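Local atomic coordinates of lipolytic enzyme, G-D-S-L family (Bacteroides thetaiotaomicron, PDB entry 7BR2), a protein that acts as a gut microbial serine esterase of the SGNH (GDSL) hydrolase family that metabolises the drug diltiazem. Residues L219-A223 / Q224-G228; V294-E298 / E299-E303. All coordinates share one frame; numbering follows the deposited sequence.

Contact 1 (219-228) closes helix 210-223, and contact 2 (294-303) is the short helix 296-300 with the turns that flank it; their centres lie about 11 Å apart. Contact 1 is almost wholly buried, whereas contact 2 is partly buried, with Pro295 and Glu298 exposed. The first is a glycine-based helix end with apolar and amide-on-ring packing; the second combines helix backbone bonds and a threonine hydroxyl with looser methionine-sulfur contacts. They meet directly: Gly228 N lies 2.8 Å from Glu299 O, probably as a hydrogen bond, and Met300 CE packs 3.6 Å from Leu221 CB. The two contacts thus hold helix 210-223 and helix 296-300 against each other.

Contact 1. Residues L219-A223 / Q224-G228; sequences LFLKA and QGFAG
Leu221 and Lys222 turn their carbonyls to the backbone that leaves helix 210-223, closing it with a Schellman motif: Phe226 N bonds to Leu221 O at 3.2 Å, and Gly225 N to Lys222 O at 2.9 Å. Gly225 is the C-prime residue, with a positive phi of 84° at which a side chain would jam against the preceding carbonyl. Its N-H reaches Lys222 O from above the carbonyl plane. One water extends the cap, donating to Lys222 O and accepting from Ala227 N. Beyond it Ala227 CB lies 3.6 Å from Lys222 CG.

The Gln224 amide lies obliquely against the Phe220 ring, the planes 54° apart, with Gln224 CD 3.4 Å from Phe220 CE2. Phe220 CG stands anti to the backbone N (chi1 -170°), which sends the ring along the helix flank to meet the extended glutamine. Tyr43 of helix 35-46 hydrogen-bonds Gln224 OE1, while Lys14 O takes a weak bond from NE2; this buried amide therefore has polar partners at both ends. A leucine here, with no amide, would probably leave the Tyr43 hydroxyl and Lys14 O without these partners in a buried place. The Phe220 ring also meets Phe24 of strand 21-26 edge-to-face, linking the helix end to the central parallel sheet.

Phe226 packs against the last turn, where its ring meets Tyr42 and Phe47. The Leu221 and Phe226 side chains cross obliquely, Leu221 CD2 to Phe226 CD2 3.7 Å, and Gln224 O sits over the centre of the Phe226 ring, 3.9 Å above its plane.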
# COMPACT_ATOMS: atom_id res chain seq x y z
N LEU A 219 7.29 -3.45 1.54
CA LEU A 219 8.03 -4.43 0.76
C LEU A 219 7.98 -4.12 -0.73
O LEU A 219 8.99 -4.27 -1.43
CB LEU A 219 7.47 -5.83 1.03
CG LEU A 219 7.78 -6.35 2.43
CD1 LEU A 219 6.95 -7.59 2.77
CD2 LEU A 219 9.29 -6.63 2.55
N PHE A 220 6.83 -3.66 -1.24
CA PHE A 220 6.76 -3.33 -2.66
C PHE A 220 7.62 -2.11 -2.97
O PHE A 220 8.29 -2.07 -4.01
CB PHE A 220 5.31 -3.10 -3.08
CG PHE A 220 5.12 -2.98 -4.57
CD1 PHE A 220 4.81 -4.10 -5.34
CD2 PHE A 220 5.24 -1.76 -5.20
CE1 PHE A 220 4.64 -3.99 -6.71
CE2 PHE A 220 5.07 -1.64 -6.57
CZ PHE A 220 4.77 -2.76 -7.33
N LEU A 221 7.66 -1.15 -2.06
CA LEU A 221 8.52 0.01 -2.25
C LEU A 221 9.99 -0.39 -2.19
O LEU A 221 10.82 0.16 -2.93
CB LEU A 221 8.21 1.07 -1.20
CG LEU A 221 6.81 1.66 -1.35
CD1 LEU A 221 6.46 2.50 -0.14
CD2 LEU A 221 6.74 2.47 -2.64
N LYS A 222 10.33 -1.36 -1.34
CA LYS A 222 11.71 -1.84 -1.30
C LYS A 222 12.06 -2.57 -2.59
O LYS A 222 13.16 -2.41 -3.13
CB LYS A 222 11.93 -2.71 -0.05
CG LYS A 222 13.30 -3.44 0.02
CD LYS A 222 13.66 -3.87 1.46
CE LYS A 222 13.42 -5.35 1.62
NZ LYS A 222 13.73 -5.88 2.96
N ALA A 223 11.11 -3.33 -3.14
CA ALA A 223 11.32 -3.95 -4.44
C ALA A 223 11.45 -2.92 -5.56
O ALA A 223 11.98 -3.24 -6.62
CB ALA A 223 10.17 -4.92 -4.75
N GLN A 224 10.97 -1.70 -5.35
CA GLN A 224 11.17 -0.64 -6.33
C GLN A 224 12.43 0.19 -6.04
O GLN A 224 12.64 1.23 -6.68
CB GLN A 224 9.94 0.26 -6.40
CG GLN A 224 8.69 -0.45 -6.95
CD GLN A 224 7.56 0.53 -7.30
OE1 GLN A 224 7.16 1.34 -6.47
NE2 GLN A 224 7.03 0.42 -8.52
N GLY A 225 13.25 -0.24 -5.08
CA GLY A 225 14.54 0.39 -4.88
C GLY A 225 14.53 1.63 -4.01
O GLY A 225 15.43 2.46 -4.15
N PHE A 226 13.53 1.80 -3.14
CA PHE A 226 13.44 2.97 -2.27
C PHE A 226 13.96 2.73 -0.86
O PHE A 226 14.03 3.68 -0.08
CB PHE A 226 11.98 3.44 -2.19
CG PHE A 226 11.39 3.81 -3.52
CD1 PHE A 226 12.08 4.63 -4.40
CD2 PHE A 226 10.14 3.33 -3.89
CE1 PHE A 226 11.54 4.96 -5.63
CE2 PHE A 226 9.59 3.65 -5.12
CZ PHE A 226 10.29 4.47 -5.99
N ALA A 227 14.29 1.48 -0.51
CA ALA A 227 14.79 1.20 0.84
C ALA A 227 16.19 1.77 1.01
O ALA A 227 17.09 1.49 0.20
CB ALA A 227 14.78 -0.30 1.10
N GLY A 228 16.38 2.56 2.06
CA GLY A 228 17.65 3.19 2.31
C GLY A 228 17.76 4.62 1.83
O GLY A 228 18.78 5.27 2.07
O HOH W 1 15.23 -0.69 -2.03

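Contact 2. Residues V294-E298 / E299-E303; sequences VPFME and EMNTE
Met297 O takes two hydrogen bonds where the short helix 296-300 ends: one from the Thr302 hydroxyl, OG1 to O 2.7 Å, and one from Asn301 N at 3.2 Å. The hydroxyl comes in tilted 22° from the carbonyl plane, the backbone N-H of Asn301 from well above it. With chi1 -67°, Thr302 OG1 is anti to its own carbonyl carbon and turned back to the helix. At the other end Pro295, the N-cap residue, centres an inverse gamma turn, and its carbonyl receives Glu299 N.

Two methionines are used differently. The Met300 and Phe296 side chains cross at about a right angle: Met300 CB makes an off-centre CH-pi contact, 4.2 Å from the centroid of the Phe296 ring, and Met300 SD lies 4.9 Å from the same centroid, an oblique Met-aromatic contact. Met297, bent at chi2 and chi3, instead runs alongside Asn301, where Asn301 ND2 gives Met297 SD a weak hydrogen bond of 3.7 Å. Asn301 OD1 is bonded to Tyr272 N, which helps fix the rotation of the amide, and Tyr272 also meets the Phe296 ring edge-to-face. The extended Glu299 lies beside Pro295, with Glu299 OE2 3.4 Å from Pro295 CG, while OE1 is hydrogen-bonded by Tyr218.

Helix 210-223 packs against this turn: Met214 and Tyr218 touch Phe296, and Leu221 and Lys222 touch Met300. The chain then runs into strand 303-308 of the mixed sheet, with Asn336 of neighbouring strand 335-336 bonded to Asn301 O and Glu303 N.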
# COMPACT_ATOMS: atom_id res chain seq x y z
N VAL A 294 8.82 -3.70 10.91
CA VAL A 294 9.90 -3.63 9.93
C VAL A 294 10.66 -2.33 10.17
O VAL A 294 10.14 -1.41 10.82
CB VAL A 294 9.36 -3.69 8.47
CG1 VAL A 294 8.72 -5.03 8.17
CG2 VAL A 294 8.36 -2.55 8.20
N PRO A 295 11.90 -2.24 9.68
CA PRO A 295 12.65 -0.98 9.87
C PRO A 295 12.13 0.11 8.94
O PRO A 295 12.88 0.61 8.10
CB PRO A 295 14.10 -1.36 9.54
CG PRO A 295 14.07 -2.77 9.06
CD PRO A 295 12.66 -3.20 8.87
N PHE A 296 10.83 0.45 9.04
CA PHE A 296 10.25 1.37 8.07
C PHE A 296 10.79 2.79 8.26
O PHE A 296 11.10 3.47 7.28
CB PHE A 296 8.72 1.38 8.12
CG PHE A 296 8.12 2.31 7.10
CD1 PHE A 296 8.06 1.95 5.76
CD2 PHE A 296 7.68 3.57 7.46
CE1 PHE A 296 7.54 2.80 4.81
CE2 PHE A 296 7.15 4.44 6.50
CZ PHE A 296 7.09 4.05 5.18
N MET A 297 10.84 3.25 9.51
CA MET A 297 11.36 4.59 9.79
C MET A 297 12.79 4.74 9.31
O MET A 297 13.15 5.76 8.70
CB MET A 297 11.25 4.87 11.28
CG MET A 297 9.82 4.92 11.76
SD MET A 297 8.83 6.07 10.79
CE MET A 297 9.40 7.63 11.49
N GLU A 298 13.63 3.74 9.58
CA GLU A 298 15.04 3.84 9.22
C GLU A 298 15.26 3.75 7.71
O GLU A 298 16.11 4.45 7.15
CB GLU A 298 15.84 2.74 9.94
CG GLU A 298 15.74 2.80 11.46
CD GLU A 298 14.58 1.99 12.00
OE1 GLU A 298 13.50 1.98 11.36
OE2 GLU A 298 14.73 1.36 13.07
N GLU A 299 14.51 2.88 7.02
CA GLU A 299 14.80 2.66 5.61
C GLU A 299 14.04 3.60 4.68
O GLU A 299 14.55 3.92 3.60
CB GLU A 299 14.48 1.21 5.22
CG GLU A 299 15.43 0.21 5.87
CD GLU A 299 15.20 -1.22 5.45
OE1 GLU A 299 14.53 -1.46 4.43
OE2 GLU A 299 15.67 -2.13 6.17
N MET A 300 12.87 4.09 5.09
CA MET A 300 12.01 4.84 4.18
C MET A 300 11.38 6.09 4.76
O MET A 300 10.72 6.81 4.01
CB MET A 300 10.89 3.96 3.63
CG MET A 300 11.36 2.90 2.69
SD MET A 300 9.99 1.94 2.00
CE MET A 300 10.93 0.66 1.17
N ASN A 301 11.52 6.37 6.05
CA ASN A 301 10.93 7.57 6.62
C ASN A 301 11.92 8.28 7.51
O ASN A 301 11.64 8.58 8.67
CB ASN A 301 9.64 7.26 7.37
CG ASN A 301 8.67 8.42 7.34
OD1 ASN A 301 8.86 9.37 6.58
ND2 ASN A 301 7.66 8.37 8.19
N THR A 302 13.10 8.60 6.97
CA THR A 302 14.14 9.33 7.69
C THR A 302 14.32 10.72 7.09
O THR A 302 14.85 10.87 5.98
CB THR A 302 15.45 8.55 7.68
OG1 THR A 302 15.29 7.35 8.44
CG2 THR A 302 16.57 9.38 8.28
N GLU A 303 13.89 11.74 7.83
CA GLU A 303 14.10 13.15 7.51
C GLU A 303 15.07 13.68 8.57
O GLU A 303 14.66 14.24 9.59
CB GLU A 303 12.76 13.92 7.50
CG GLU A 303 12.87 15.37 7.06
CD GLU A 303 11.56 16.15 7.21
OE1 GLU A 303 10.59 15.64 7.81
OE2 GLU A 303 11.52 17.30 6.72